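Local coordinates for protein kallistatin (PDB 6F4V) that inhibits tissue kallikrein as a serpin, forming a stable equimolar complex with the protease after cleavage at its reactive site, at residues G46-S51 with W299-G304; I167-L172 with T329-A334; V197-Q202 with H271-S276; C217-M222 with T229-L234; F275-S280 with A320-D325. All blocks are in the same frame, centred on the assembly; numbering follows the deposited sequence.

Contact 1. Residues G46-S51 with W299-G304; sequences GACSHS and WADLSG
An Asx turn at Asp-301 meets the turn that leads into helix 49-58, and the two stretches of chain are tied mainly by backbone bonds. Asp-301 makes contact on three fronts. Its backbone N donates to Ser-51 OG over 2.8 Å, and the bond is nearly straight at 169°. Its backbone O accepts from Cys-48 N over 3.0 Å. Its side chain turns back on its own loop. CG lies anti to the backbone N (chi1 -176°), which carries the carboxylate over Cys-48 CB, with OD2 at 3.6 Å from that carbon. OD1 takes two bonds, one from Ser-303 N and one from Ser-303 OG at 2.7 Å. The hydroxyl comes in on the syn lone pair, while Ser-303 N meets OD1 nearly along the C-O axis. The bond from Ser-303 N closes the Asx turn, and the two together hold the carboxylate's rotation.

Gly-46 O accepts a weak bond from Gly-304 N, which also lies 3.5 Å from Cys-48 SG. Ala-47 CB packs on Leu-302 CD2, a buried apolar touch at 4.1 Å. The ring of His-50 has Trp-299 O at its edge, in plane, and Ser-51 OG near one face. Asp-294 also binds Ser-51 OG, so this buried hydroxyl has a second partner.

The segment 46-51 follows helix 33-44 and runs into helix 49-58. The second lies in the long loop between helix 283-286 and strand 312-324, so the contact joins that loop to the start of helix 49-58.

Contact 2. Residues I167-L172 with T329-A334; sequences IYFKAL and TEAAAA
This is a regular antiparallel strand pair in the middle of the large sheet, joining strand 159-172 to strand 328-340. The short segments run at 175°, with axes 4.7 Å apart. Three hydrogen-bonded pairs, Ile-167 with Ala-333, Phe-169 with Ala-331 and Ala-171 with Thr-329, each carry two backbone bonds. One of them, Ala-331 N to Phe-169 O, is 2.8 Å long and lies in the carbonyl plane.

Strand 328-340 fills the place between strands 159-172 and 312-324. In serpins this is where the reactive-centre loop inserts after cleavage. The small residues Ala-331 to Ala-334 belong to the loop hinge, consistent with the loop-inserted form.

On the face of Tyr-168 and Glu-330, the tyrosine OH donates to Glu-330 OE2 in a very short bond of 2.5 Å. OE2 sits in plane at the ring edge, and the carboxylate is turned 80° from the ring. Tyr-168 CD1 also rests on Ala-332 CB at 4.0 Å.

On the other face, Phe-169 CD2 reaches Ala-331 CB, and Ile-167 CG2 touches Ala-333 CB at 3.8 Å. Tyr-224 meets the Phe-169 ring edge-to-face and bonds Thr-329 OG1. Aromatic side chains of the second chain of the assembly pack on Ile-167, Phe-169 and Ala-331.

Contact 3. Residues V197-Q202 with H271-S276; sequences VPMMLQ and HLPKFS
Leu-201 CD1 sits over one face of the His-271 ring, 3.7 Å from its centroid and 15° off the normal, a CH-pi contact. The methyl is closest to CE1. The two side chains lie side by side and point the same way. At the ring edge is Met-199 CG, whose chain crosses His-271 at about a right angle and also meets His-271 CB at 3.8 Å. The ring is held further by Glu-269, which binds NE2.

Met-199 bends at chi2 and chi3, and its SD settles against the peptide between Leu-272 and Pro-273, at 3.5 Å from Pro-273 N. Val-197 CG2 lies alongside Pro-273 CB at 3.9 Å.

Met-200 points to the other face. Its CG is anti to the carbonyl carbon (chi1 -48°), and the bend at chi3 brings CE to Leu-272 CD2 at 3.9 Å. CE also lies beside Pro-273 O, a buried oxygen with no polar partner in the model. A serine in place of Met-200 would probably leave a gap beside Leu-272 CD2 and Val-324, where the methyl now packs.

Backbone bonds set the register. Leu-272 N donates to Met-200 O, Met-200 N to Leu-272 O at 2.8 Å, and Lys-274 N to Pro-198 O at 2.9 Å. The antiparallel ladder breaks at Lys-274, and the chain goes on as a second strand piece. His-271 also pairs in parallel with a strand of the second chain of the assembly. Such a ladder is typical of sheet C of the serpin fold, in which strand 269-282 lies between strand 193-202 and that of the second chain and runs on into sheet A.

Contact 4. Residues C217-M222 with T229-L234; sequences CSVLRM and TVFFIL
Arg-221 lies along the Phe-231 ring. CB is beside Val-230 O and Phe-231 CD2. CG, anti to the backbone N (chi1 -166°), stands over one face of the ring, 3.9 Å from the centroid and 17° off the normal. CD continues along the same face, 3.7 Å from CZ. Then chi3 bends the chain, and the guanidinium leaves the ring, its plane 69° from it. NE comes 4.0 Å from Thr-229 CG2. NH2 makes a salt bridge to Asp-223, and the group has a cation-pi contact with Trp-208.

Strands 217-223 and 228-235 form a beta hairpin of sheet B of the serpin fold. Its turn holds Tyr-224 and Gly-226 at the bound sodium ion. Six backbone bonds join Ser-218, Leu-220 and Met-222 to Leu-234, Phe-232 and Val-230. Leu-234 N to Ser-218 O, at 2.8 Å, is almost straight.

Val-219 CG1 meets the edge of the Phe-231 ring and lies 4.1 Å from Ile-233 CG1. On the opposite face, Met-222 SD makes a Met-aromatic contact at the Phe-232 edge, 4.0 Å from CE2. Met-222 CB also packs on Val-230 CG1. Beyond strand 228-235, a strand of the second chain of the assembly extends the sheet.

Contact 5. Residues F275-S280 with A320-D325; sequences FSISGS and ATLDVD
The Phe-275 ring crosses Leu-322 and Val-324 obliquely and leans on both. CE2 meets Leu-322 CD2 at 3.7 Å. Across CZ, from the same side of the ring plane, CE1 meets Val-324 CB at 3.6 Å. Phe-275 CG sits between the backbone N and the carbonyl carbon (chi1 72°), and this turns the ring over strand 312-324. Ile-277 lies alongside Leu-322 and points the same way, with its CG1 at 3.9 Å from Leu-322 CB. A serine at Phe-275 would probably open a gap against Leu-322 CD2 and Val-324 CB and leave these side chains freer to turn.

The backbones run antiparallel at 171°. Phe-275 with Val-324, Ile-277 with Leu-322, and Gly-279 with Ala-320 are the hydrogen-bonded pairs. Val-324 N to Phe-275 O is nearly straight, at 2.9 Å and 178°. Leu-322 O accepts from Ile-277 N at 3.0 Å. On the opposite face, Ser-278 CB touches Thr-321 CG2 at 4.0 Å.

These strands belong to the large serpin sheet A. Phe-30 of strand 29-31 packs against Ile-277, Ala-320 and Leu-322. Strand 328-340 flanks strand 312-324 on its other side, where Thr-329 packs on Leu-322 and Val-324.

How the contacts relate
Contacts 2, 3 and 5 step across one extended sheet, from strand 159-172 through 328-340, 312-324 and 269-282 to 193-202. Contacts 2 and 5 touch, with centres about 10 Å apart, because strands 328-340 and 312-324 are neighbours. Contacts 3 and 5 share Phe-275 and Ser-276 on strand 269-282. The hairpin of contact 4 belongs to the smaller sheet and meets contact 3 through packing of Leu-272 on Phe-232 and Met-222. Along the chain it closes before contact 5 opens. Contact 1 stands apart, its centre 33 Å or more from the others. Seating strand 328-340 between its neighbours, contact 2 is consistent with an inserted reactive-centre loop, as in cleaved serpins.

Contact 1. Residues G46-S51 with W299-G304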
# COMPACT_ATOMS: atom_id res chain seq x y z
N GLY A 46 -5.17 15.22 -14.69
CA GLY A 46 -5.45 16.64 -14.55
C GLY A 46 -4.26 17.61 -14.59
O GLY A 46 -4.46 18.82 -14.54
N ALA A 47 -3.04 17.08 -14.66
CA ALA A 47 -1.84 17.87 -14.73
C ALA A 47 -1.47 18.03 -16.19
O ALA A 47 -1.84 17.20 -17.04
CB ALA A 47 -0.70 17.19 -13.97
N CYS A 48 -0.75 19.09 -16.49
CA CYS A 48 -0.31 19.38 -17.85
C CYS A 48 1.20 19.55 -17.90
O CYS A 48 1.87 19.84 -16.88
CB CYS A 48 -0.99 20.64 -18.38
SG CYS A 48 -2.78 20.52 -18.44
N SER A 49 1.74 19.31 -19.09
CA SER A 49 3.08 19.73 -19.44
C SER A 49 4.10 19.03 -18.52
O SER A 49 3.97 17.82 -18.26
CB SER A 49 3.12 21.29 -19.37
OG SER A 49 4.40 21.82 -19.64
N HIS A 50 5.08 19.79 -18.02
CA HIS A 50 6.10 19.26 -17.12
C HIS A 50 5.51 18.60 -15.87
O HIS A 50 6.06 17.62 -15.38
CB HIS A 50 7.08 20.38 -16.67
CG HIS A 50 6.48 21.37 -15.70
ND1 HIS A 50 5.64 22.41 -16.10
CD2 HIS A 50 6.61 21.50 -14.35
CE1 HIS A 50 5.30 23.13 -15.04
NE2 HIS A 50 5.86 22.59 -13.96
N SER A 51 4.44 19.16 -15.32
CA SER A 51 3.89 18.63 -14.07
C SER A 51 3.38 17.19 -14.22
O SER A 51 3.48 16.39 -13.30
CB SER A 51 2.79 19.53 -13.52
OG SER A 51 3.32 20.80 -13.13
N TRP A 299 4.63 26.05 -8.60
CA TRP A 299 4.78 25.94 -10.04
C TRP A 299 3.96 24.85 -10.73
O TRP A 299 3.93 24.80 -11.95
CB TRP A 299 6.25 25.76 -10.39
CG TRP A 299 7.09 26.79 -9.75
CD1 TRP A 299 7.93 26.63 -8.70
CD2 TRP A 299 7.13 28.18 -10.09
NE1 TRP A 299 8.52 27.84 -8.38
CE2 TRP A 299 8.04 28.80 -9.21
CE3 TRP A 299 6.48 28.96 -11.05
CZ2 TRP A 299 8.33 30.17 -9.28
CZ3 TRP A 299 6.78 30.36 -11.10
CH2 TRP A 299 7.68 30.91 -10.24
N ALA A 300 3.27 24.03 -9.94
CA ALA A 300 2.48 22.91 -10.45
C ALA A 300 1.45 23.40 -11.44
O ALA A 300 0.79 24.40 -11.19
CB ALA A 300 1.80 22.21 -9.28
N ASP A 301 1.34 22.71 -12.57
CA ASP A 301 0.35 23.01 -13.59
C ASP A 301 -0.72 21.93 -13.54
O ASP A 301 -0.56 20.87 -14.11
CB ASP A 301 1.02 23.06 -14.96
CG ASP A 301 0.06 23.47 -16.07
OD1 ASP A 301 -1.18 23.55 -15.85
OD2 ASP A 301 0.58 23.69 -17.19
N LEU A 302 -1.81 22.25 -12.87
CA LEU A 302 -2.96 21.40 -12.76
C LEU A 302 -4.12 21.99 -13.57
O LEU A 302 -5.26 21.84 -13.19
CB LEU A 302 -3.35 21.30 -11.28
CG LEU A 302 -2.24 20.75 -10.37
CD1 LEU A 302 -2.62 20.86 -8.91
CD2 LEU A 302 -1.94 19.31 -10.71
N SER A 303 -3.82 22.59 -14.71
CA SER A 303 -4.84 23.31 -15.47
C SER A 303 -5.67 22.36 -16.37
O SER A 303 -6.47 22.81 -17.18
CB SER A 303 -4.19 24.43 -16.29
OG SER A 303 -3.38 23.86 -17.30
N GLY A 304 -5.44 21.04 -16.24
CA GLY A 304 -6.31 20.04 -16.85
C GLY A 304 -7.54 19.72 -16.05
O GLY A 304 -8.37 18.92 -16.50

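Contact 2. Residues I167-L172 with T329-A334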
# COMPACT_ATOMS: atom_id res chain seq x y z
N ILE A 167 -8.25 0.67 -1.12
CA ILE A 167 -8.05 -0.72 -1.38
C ILE A 167 -8.48 -1.46 -0.13
O ILE A 167 -8.20 -1.04 0.99
CB ILE A 167 -6.58 -1.05 -1.78
CG1 ILE A 167 -6.38 -2.56 -1.98
CG2 ILE A 167 -5.58 -0.50 -0.77
CD1 ILE A 167 -5.08 -2.94 -2.67
N TYR A 168 -9.21 -2.54 -0.35
CA TYR A 168 -9.65 -3.44 0.69
C TYR A 168 -9.27 -4.85 0.26
O TYR A 168 -9.56 -5.25 -0.87
CB TYR A 168 -11.14 -3.34 0.93
CG TYR A 168 -11.54 -4.25 2.07
CD1 TYR A 168 -11.30 -3.90 3.38
CD2 TYR A 168 -12.08 -5.51 1.82
CE1 TYR A 168 -11.61 -4.75 4.44
CE2 TYR A 168 -12.40 -6.39 2.87
CZ TYR A 168 -12.18 -6.00 4.17
OH TYR A 168 -12.48 -6.83 5.24
N PHE A 169 -8.63 -5.59 1.17
CA PHE A 169 -8.08 -6.90 0.91
C PHE A 169 -8.41 -7.80 2.08
O PHE A 169 -8.03 -7.53 3.21
CB PHE A 169 -6.55 -6.77 0.79
CG PHE A 169 -5.82 -8.07 0.64
CD1 PHE A 169 -5.68 -8.64 -0.61
CD2 PHE A 169 -5.24 -8.70 1.71
CE1 PHE A 169 -4.98 -9.82 -0.78
CE2 PHE A 169 -4.52 -9.89 1.55
CZ PHE A 169 -4.39 -10.44 0.29
N LYS A 170 -9.08 -8.92 1.79
CA LYS A 170 -9.35 -9.91 2.84
C LYS A 170 -9.20 -11.26 2.20
O LYS A 170 -9.85 -11.57 1.18
CB LYS A 170 -10.76 -9.71 3.45
CG LYS A 170 -11.01 -10.67 4.62
CD LYS A 170 -12.22 -10.29 5.49
CE LYS A 170 -13.55 -10.28 4.79
NZ LYS A 170 -14.63 -9.75 5.71
N ALA A 171 -8.32 -12.06 2.77
CA ALA A 171 -7.90 -13.30 2.13
C ALA A 171 -7.62 -14.37 3.14
O ALA A 171 -6.93 -14.15 4.12
CB ALA A 171 -6.64 -13.05 1.30
N LEU A 172 -8.12 -15.55 2.86
CA LEU A 172 -7.86 -16.72 3.69
C LEU A 172 -6.47 -17.33 3.41
O LEU A 172 -6.05 -17.41 2.24
CB LEU A 172 -8.89 -17.80 3.39
CG LEU A 172 -10.34 -17.51 3.77
CD1 LEU A 172 -11.23 -18.54 3.08
CD2 LEU A 172 -10.53 -17.53 5.28
N THR A 329 -5.60 -12.86 6.45
CA THR A 329 -5.17 -11.47 6.57
C THR A 329 -6.25 -10.54 6.06
O THR A 329 -6.85 -10.81 5.03
CB THR A 329 -3.89 -11.24 5.71
OG1 THR A 329 -2.84 -12.06 6.22
CG2 THR A 329 -3.43 -9.80 5.69
N GLU A 330 -6.45 -9.43 6.77
CA GLU A 330 -7.23 -8.32 6.30
C GLU A 330 -6.32 -7.09 6.25
O GLU A 330 -5.60 -6.79 7.20
CB GLU A 330 -8.41 -8.02 7.22
CG GLU A 330 -9.33 -6.91 6.72
CD GLU A 330 -10.34 -6.50 7.78
OE1 GLU A 330 -9.93 -6.37 8.95
OE2 GLU A 330 -11.51 -6.30 7.45
N ALA A 331 -6.33 -6.43 5.11
CA ALA A 331 -5.53 -5.20 4.92
C ALA A 331 -6.34 -4.16 4.16
O ALA A 331 -7.07 -4.49 3.24
CB ALA A 331 -4.20 -5.52 4.23
N ALA A 332 -6.26 -2.91 4.60
CA ALA A 332 -6.96 -1.85 3.97
C ALA A 332 -6.09 -0.60 3.92
O ALA A 332 -5.17 -0.43 4.71
CB ALA A 332 -8.27 -1.56 4.68
N ALA A 333 -6.39 0.25 2.95
CA ALA A 333 -5.70 1.53 2.83
C ALA A 333 -6.49 2.49 2.00
O ALA A 333 -7.37 2.11 1.22
CB ALA A 333 -4.30 1.35 2.25
N ALA A 334 -6.19 3.77 2.17
CA ALA A 334 -6.74 4.79 1.32
C ALA A 334 -5.81 5.98 1.21
O ALA A 334 -4.98 6.20 2.08
CB ALA A 334 -8.09 5.21 1.87

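Contact 3. Residues V197-Q202 with H271-S276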
# COMPACT_ATOMS: atom_id res chain seq x y z
N VAL A 197 2.49 -11.12 23.13
CA VAL A 197 1.59 -11.15 21.97
C VAL A 197 0.97 -12.52 21.86
O VAL A 197 1.63 -13.51 22.17
CB VAL A 197 2.32 -10.80 20.64
CG1 VAL A 197 3.10 -9.53 20.79
CG2 VAL A 197 3.26 -11.91 20.20
N PRO A 198 -0.29 -12.60 21.39
CA PRO A 198 -0.81 -13.92 21.03
C PRO A 198 -0.01 -14.49 19.86
O PRO A 198 0.09 -13.84 18.82
CB PRO A 198 -2.27 -13.66 20.64
CG PRO A 198 -2.54 -12.23 20.85
CD PRO A 198 -1.27 -11.52 21.21
N MET A 199 0.60 -15.63 20.07
CA MET A 199 1.41 -16.31 19.09
C MET A 199 0.66 -17.50 18.54
O MET A 199 0.31 -18.44 19.27
CB MET A 199 2.75 -16.73 19.71
CG MET A 199 3.79 -17.19 18.70
SD MET A 199 4.44 -15.83 17.67
CE MET A 199 5.47 -14.98 18.83
N MET A 200 0.41 -17.46 17.24
CA MET A 200 -0.21 -18.57 16.53
C MET A 200 0.84 -19.61 16.28
O MET A 200 2.02 -19.27 16.17
CB MET A 200 -0.82 -18.11 15.18
CG MET A 200 -1.65 -16.87 15.35
SD MET A 200 -2.53 -16.36 13.89
CE MET A 200 -1.12 -15.84 12.87
N LEU A 201 0.42 -20.86 16.18
CA LEU A 201 1.33 -21.98 15.95
C LEU A 201 0.73 -23.00 14.98
O LEU A 201 -0.41 -23.41 15.15
CB LEU A 201 1.65 -22.66 17.28
CG LEU A 201 2.45 -23.97 17.22
CD1 LEU A 201 3.81 -23.71 16.60
CD2 LEU A 201 2.59 -24.57 18.61
N GLN A 202 1.48 -23.37 13.96
CA GLN A 202 1.20 -24.54 13.16
C GLN A 202 2.51 -25.28 12.95
O GLN A 202 3.54 -24.66 12.81
CB GLN A 202 0.50 -24.24 11.81
CG GLN A 202 1.22 -23.33 10.85
CD GLN A 202 0.47 -23.18 9.55
OE1 GLN A 202 0.48 -24.07 8.71
NE2 GLN A 202 -0.18 -22.03 9.37
N HIS A 271 5.76 -20.13 14.23
CA HIS A 271 5.16 -19.32 15.26
C HIS A 271 5.02 -17.93 14.68
O HIS A 271 6.04 -17.33 14.33
CB HIS A 271 6.05 -19.25 16.51
CG HIS A 271 6.44 -20.59 17.05
ND1 HIS A 271 5.96 -21.08 18.25
CD2 HIS A 271 7.28 -21.53 16.57
CE1 HIS A 271 6.48 -22.27 18.47
NE2 HIS A 271 7.29 -22.56 17.47
N LEU A 272 3.80 -17.43 14.60
CA LEU A 272 3.53 -16.17 13.93
C LEU A 272 2.53 -15.42 14.76
O LEU A 272 1.52 -16.00 15.15
CB LEU A 272 3.00 -16.41 12.53
CG LEU A 272 2.70 -15.19 11.63
CD1 LEU A 272 3.99 -14.47 11.23
CD2 LEU A 272 1.92 -15.62 10.39
N PRO A 273 2.79 -14.14 15.08
CA PRO A 273 1.82 -13.49 15.94
C PRO A 273 0.51 -13.21 15.26
O PRO A 273 0.46 -12.99 14.03
CB PRO A 273 2.50 -12.18 16.37
CG PRO A 273 3.89 -12.24 15.85
CD PRO A 273 3.95 -13.27 14.79
N LYS A 274 -0.53 -13.22 16.07
CA LYS A 274 -1.81 -12.65 15.73
C LYS A 274 -1.70 -11.19 16.15
O LYS A 274 -1.35 -10.91 17.30
CB LYS A 274 -2.93 -13.33 16.52
CG LYS A 274 -4.31 -12.72 16.31
CD LYS A 274 -5.35 -13.48 17.12
CE LYS A 274 -6.71 -12.81 17.01
NZ LYS A 274 -7.72 -13.56 17.81
N PHE A 275 -1.98 -10.26 15.24
CA PHE A 275 -1.68 -8.85 15.50
C PHE A 275 -2.33 -7.92 14.51
O PHE A 275 -2.77 -8.32 13.42
CB PHE A 275 -0.15 -8.59 15.46
CG PHE A 275 0.43 -8.63 14.08
CD1 PHE A 275 0.75 -9.83 13.49
CD2 PHE A 275 0.61 -7.47 13.33
CE1 PHE A 275 1.25 -9.91 12.20
CE2 PHE A 275 1.11 -7.53 12.04
CZ PHE A 275 1.41 -8.76 11.45
N SER A 276 -2.31 -6.66 14.92
CA SER A 276 -2.73 -5.56 14.09
C SER A 276 -1.74 -4.43 14.19
O SER A 276 -1.25 -4.14 15.28
CB SER A 276 -4.11 -5.03 14.49
OG SER A 276 -4.61 -4.24 13.42

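Contact 4. Residues C217-M222 with T229-L234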
# COMPACT_ATOMS: atom_id res chain seq x y z
N CYS A 217 18.90 -13.12 7.25
CA CYS A 217 17.46 -13.23 7.39
C CYS A 217 16.96 -14.56 6.89
O CYS A 217 17.67 -15.28 6.20
CB CYS A 217 16.74 -12.08 6.62
SG CYS A 217 16.81 -12.18 4.82
N SER A 218 15.74 -14.89 7.33
CA SER A 218 14.94 -15.93 6.72
C SER A 218 13.72 -15.31 6.04
O SER A 218 13.30 -14.22 6.38
CB SER A 218 14.49 -16.93 7.79
OG SER A 218 15.61 -17.56 8.41
N VAL A 219 13.16 -16.02 5.08
CA VAL A 219 12.02 -15.55 4.31
C VAL A 219 11.01 -16.69 4.22
O VAL A 219 11.36 -17.80 3.85
CB VAL A 219 12.45 -15.10 2.90
CG1 VAL A 219 11.27 -14.59 2.07
CG2 VAL A 219 13.55 -14.03 2.98
N LEU A 220 9.77 -16.38 4.58
CA LEU A 220 8.62 -17.29 4.48
C LEU A 220 7.69 -16.70 3.46
O LEU A 220 7.39 -15.50 3.54
CB LEU A 220 7.91 -17.34 5.84
CG LEU A 220 6.53 -18.03 5.89
CD1 LEU A 220 6.62 -19.51 5.50
CD2 LEU A 220 5.96 -17.92 7.28
N ARG A 221 7.19 -17.50 2.52
CA ARG A 221 6.11 -17.02 1.68
C ARG A 221 4.88 -17.87 2.00
O ARG A 221 4.96 -19.12 1.94
CB ARG A 221 6.46 -17.16 0.21
CG ARG A 221 5.55 -16.40 -0.76
CD ARG A 221 5.76 -16.92 -2.20
NE ARG A 221 5.06 -18.16 -2.45
CZ ARG A 221 5.54 -19.37 -2.83
NH1 ARG A 221 6.80 -19.60 -3.08
NH2 ARG A 221 4.69 -20.38 -2.98
N MET A 222 3.79 -17.22 2.39
CA MET A 222 2.52 -17.90 2.64
C MET A 222 1.52 -17.53 1.56
O MET A 222 1.35 -16.36 1.20
CB MET A 222 1.96 -17.56 4.02
CG MET A 222 2.77 -18.17 5.14
SD MET A 222 2.09 -17.76 6.76
CE MET A 222 0.65 -18.82 6.75
N THR A 229 -0.08 -13.58 -2.37
CA THR A 229 0.86 -14.19 -1.46
C THR A 229 1.35 -13.13 -0.49
O THR A 229 1.19 -11.93 -0.74
CB THR A 229 2.12 -14.71 -2.19
OG1 THR A 229 2.67 -13.66 -3.02
CG2 THR A 229 1.78 -15.87 -3.05
N VAL A 230 1.96 -13.56 0.59
CA VAL A 230 2.65 -12.65 1.50
C VAL A 230 4.03 -13.21 1.79
O VAL A 230 4.18 -14.40 2.08
CB VAL A 230 1.84 -12.38 2.80
CG1 VAL A 230 1.53 -13.64 3.59
CG2 VAL A 230 2.54 -11.37 3.71
N PHE A 231 5.03 -12.32 1.76
CA PHE A 231 6.35 -12.61 2.26
C PHE A 231 6.50 -12.01 3.65
O PHE A 231 6.30 -10.79 3.85
CB PHE A 231 7.41 -12.02 1.34
CG PHE A 231 7.36 -12.55 -0.06
CD1 PHE A 231 6.45 -12.06 -0.96
CD2 PHE A 231 8.24 -13.54 -0.46
CE1 PHE A 231 6.39 -12.53 -2.25
CE2 PHE A 231 8.21 -14.02 -1.77
CZ PHE A 231 7.26 -13.53 -2.65
N PHE A 232 6.87 -12.86 4.61
CA PHE A 232 7.28 -12.47 5.92
C PHE A 232 8.80 -12.67 5.98
O PHE A 232 9.30 -13.79 5.88
CB PHE A 232 6.58 -13.31 7.00
CG PHE A 232 5.09 -13.07 7.14
CD1 PHE A 232 4.60 -11.86 7.58
CD2 PHE A 232 4.18 -14.06 6.82
CE1 PHE A 232 3.23 -11.66 7.75
CE2 PHE A 232 2.82 -13.86 6.98
CZ PHE A 232 2.34 -12.66 7.42
N ILE A 233 9.51 -11.56 6.13
CA ILE A 233 10.96 -11.52 6.12
C ILE A 233 11.42 -11.24 7.52
O ILE A 233 11.03 -10.26 8.14
CB ILE A 233 11.49 -10.47 5.14
CG1 ILE A 233 10.99 -10.81 3.74
CG2 ILE A 233 13.00 -10.44 5.17
CD1 ILE A 233 10.51 -9.61 2.97
N LEU A 234 12.22 -12.17 8.03
CA LEU A 234 12.62 -12.19 9.43
C LEU A 234 14.13 -11.94 9.54
O LEU A 234 14.90 -12.88 9.42
CB LEU A 234 12.27 -13.54 10.02
CG LEU A 234 12.52 -13.70 11.52
CD1 LEU A 234 11.72 -12.68 12.33
CD2 LEU A 234 12.17 -15.11 11.95

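Contact 5. Residues F275-S280 with A320-D325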
# COMPACT_ATOMS: atom_id res chain seq x y z
N PHE A 275 -1.98 -10.26 15.24
CA PHE A 275 -1.68 -8.85 15.50
C PHE A 275 -2.33 -7.92 14.51
O PHE A 275 -2.77 -8.32 13.42
CB PHE A 275 -0.15 -8.59 15.46
CG PHE A 275 0.43 -8.63 14.08
CD1 PHE A 275 0.75 -9.83 13.49
CD2 PHE A 275 0.61 -7.47 13.33
CE1 PHE A 275 1.25 -9.91 12.20
CE2 PHE A 275 1.11 -7.53 12.04
CZ PHE A 275 1.41 -8.76 11.45
N SER A 276 -2.31 -6.66 14.92
CA SER A 276 -2.73 -5.56 14.09
C SER A 276 -1.74 -4.43 14.19
O SER A 276 -1.25 -4.14 15.28
CB SER A 276 -4.11 -5.03 14.49
OG SER A 276 -4.61 -4.24 13.42
N ILE A 277 -1.42 -3.84 13.02
CA ILE A 277 -0.65 -2.59 12.95
C ILE A 277 -1.30 -1.65 11.94
O ILE A 277 -2.15 -2.05 11.10
CB ILE A 277 0.85 -2.77 12.57
CG1 ILE A 277 1.04 -3.42 11.20
CG2 ILE A 277 1.60 -3.54 13.64
CD1 ILE A 277 2.45 -3.27 10.64
N SER A 278 -0.89 -0.40 12.00
CA SER A 278 -1.39 0.58 11.07
C SER A 278 -0.31 1.59 10.77
O SER A 278 0.69 1.68 11.50
CB SER A 278 -2.64 1.22 11.65
OG SER A 278 -2.33 1.92 12.81
N GLY A 279 -0.55 2.35 9.70
CA GLY A 279 0.29 3.46 9.30
C GLY A 279 -0.52 4.66 8.92
O GLY A 279 -1.63 4.53 8.43
N SER A 280 0.06 5.85 9.10
CA SER A 280 -0.63 7.10 8.83
C SER A 280 0.40 8.10 8.38
O SER A 280 1.33 8.38 9.12
CB SER A 280 -1.36 7.62 10.08
OG SER A 280 -2.09 8.79 9.72
N ALA A 320 -3.35 3.19 6.43
CA ALA A 320 -3.43 1.78 6.13
C ALA A 320 -3.47 0.94 7.41
O ALA A 320 -2.89 1.34 8.43
CB ALA A 320 -2.28 1.35 5.27
N THR A 321 -4.09 -0.23 7.32
CA THR A 321 -4.19 -1.16 8.47
C THR A 321 -3.96 -2.59 8.04
O THR A 321 -4.38 -2.99 6.95
CB THR A 321 -5.59 -1.12 9.18
OG1 THR A 321 -6.61 -1.54 8.24
CG2 THR A 321 -5.94 0.24 9.62
N LEU A 322 -3.33 -3.36 8.91
CA LEU A 322 -3.04 -4.79 8.72
C LEU A 322 -3.57 -5.56 9.93
O LEU A 322 -3.26 -5.18 11.06
CB LEU A 322 -1.53 -5.02 8.67
CG LEU A 322 -1.03 -6.47 8.50
CD1 LEU A 322 -1.59 -7.08 7.23
CD2 LEU A 322 0.49 -6.54 8.49
N ASP A 323 -4.29 -6.64 9.65
CA ASP A 323 -4.85 -7.54 10.67
C ASP A 323 -4.56 -8.98 10.24
O ASP A 323 -5.08 -9.45 9.23
CB ASP A 323 -6.37 -7.31 10.81
CG ASP A 323 -6.98 -8.05 11.99
OD1 ASP A 323 -6.40 -9.03 12.47
OD2 ASP A 323 -8.08 -7.66 12.43
N VAL A 324 -3.74 -9.66 11.04
CA VAL A 324 -3.33 -11.02 10.79
C VAL A 324 -3.88 -11.90 11.91
O VAL A 324 -3.67 -11.63 13.10
CB VAL A 324 -1.78 -11.12 10.71
CG1 VAL A 324 -1.29 -12.55 10.79
CG2 VAL A 324 -1.29 -10.41 9.42
N ASP A 325 -4.59 -12.95 11.52
CA ASP A 325 -5.06 -13.93 12.50
C ASP A 325 -4.98 -15.35 11.93
O ASP A 325 -4.33 -15.60 10.91
CB ASP A 325 -6.47 -13.57 12.97
CG ASP A 325 -7.51 -13.73 11.87
OD1 ASP A 325 -7.28 -14.37 10.81
OD2 ASP A 325 -8.61 -13.17 12.06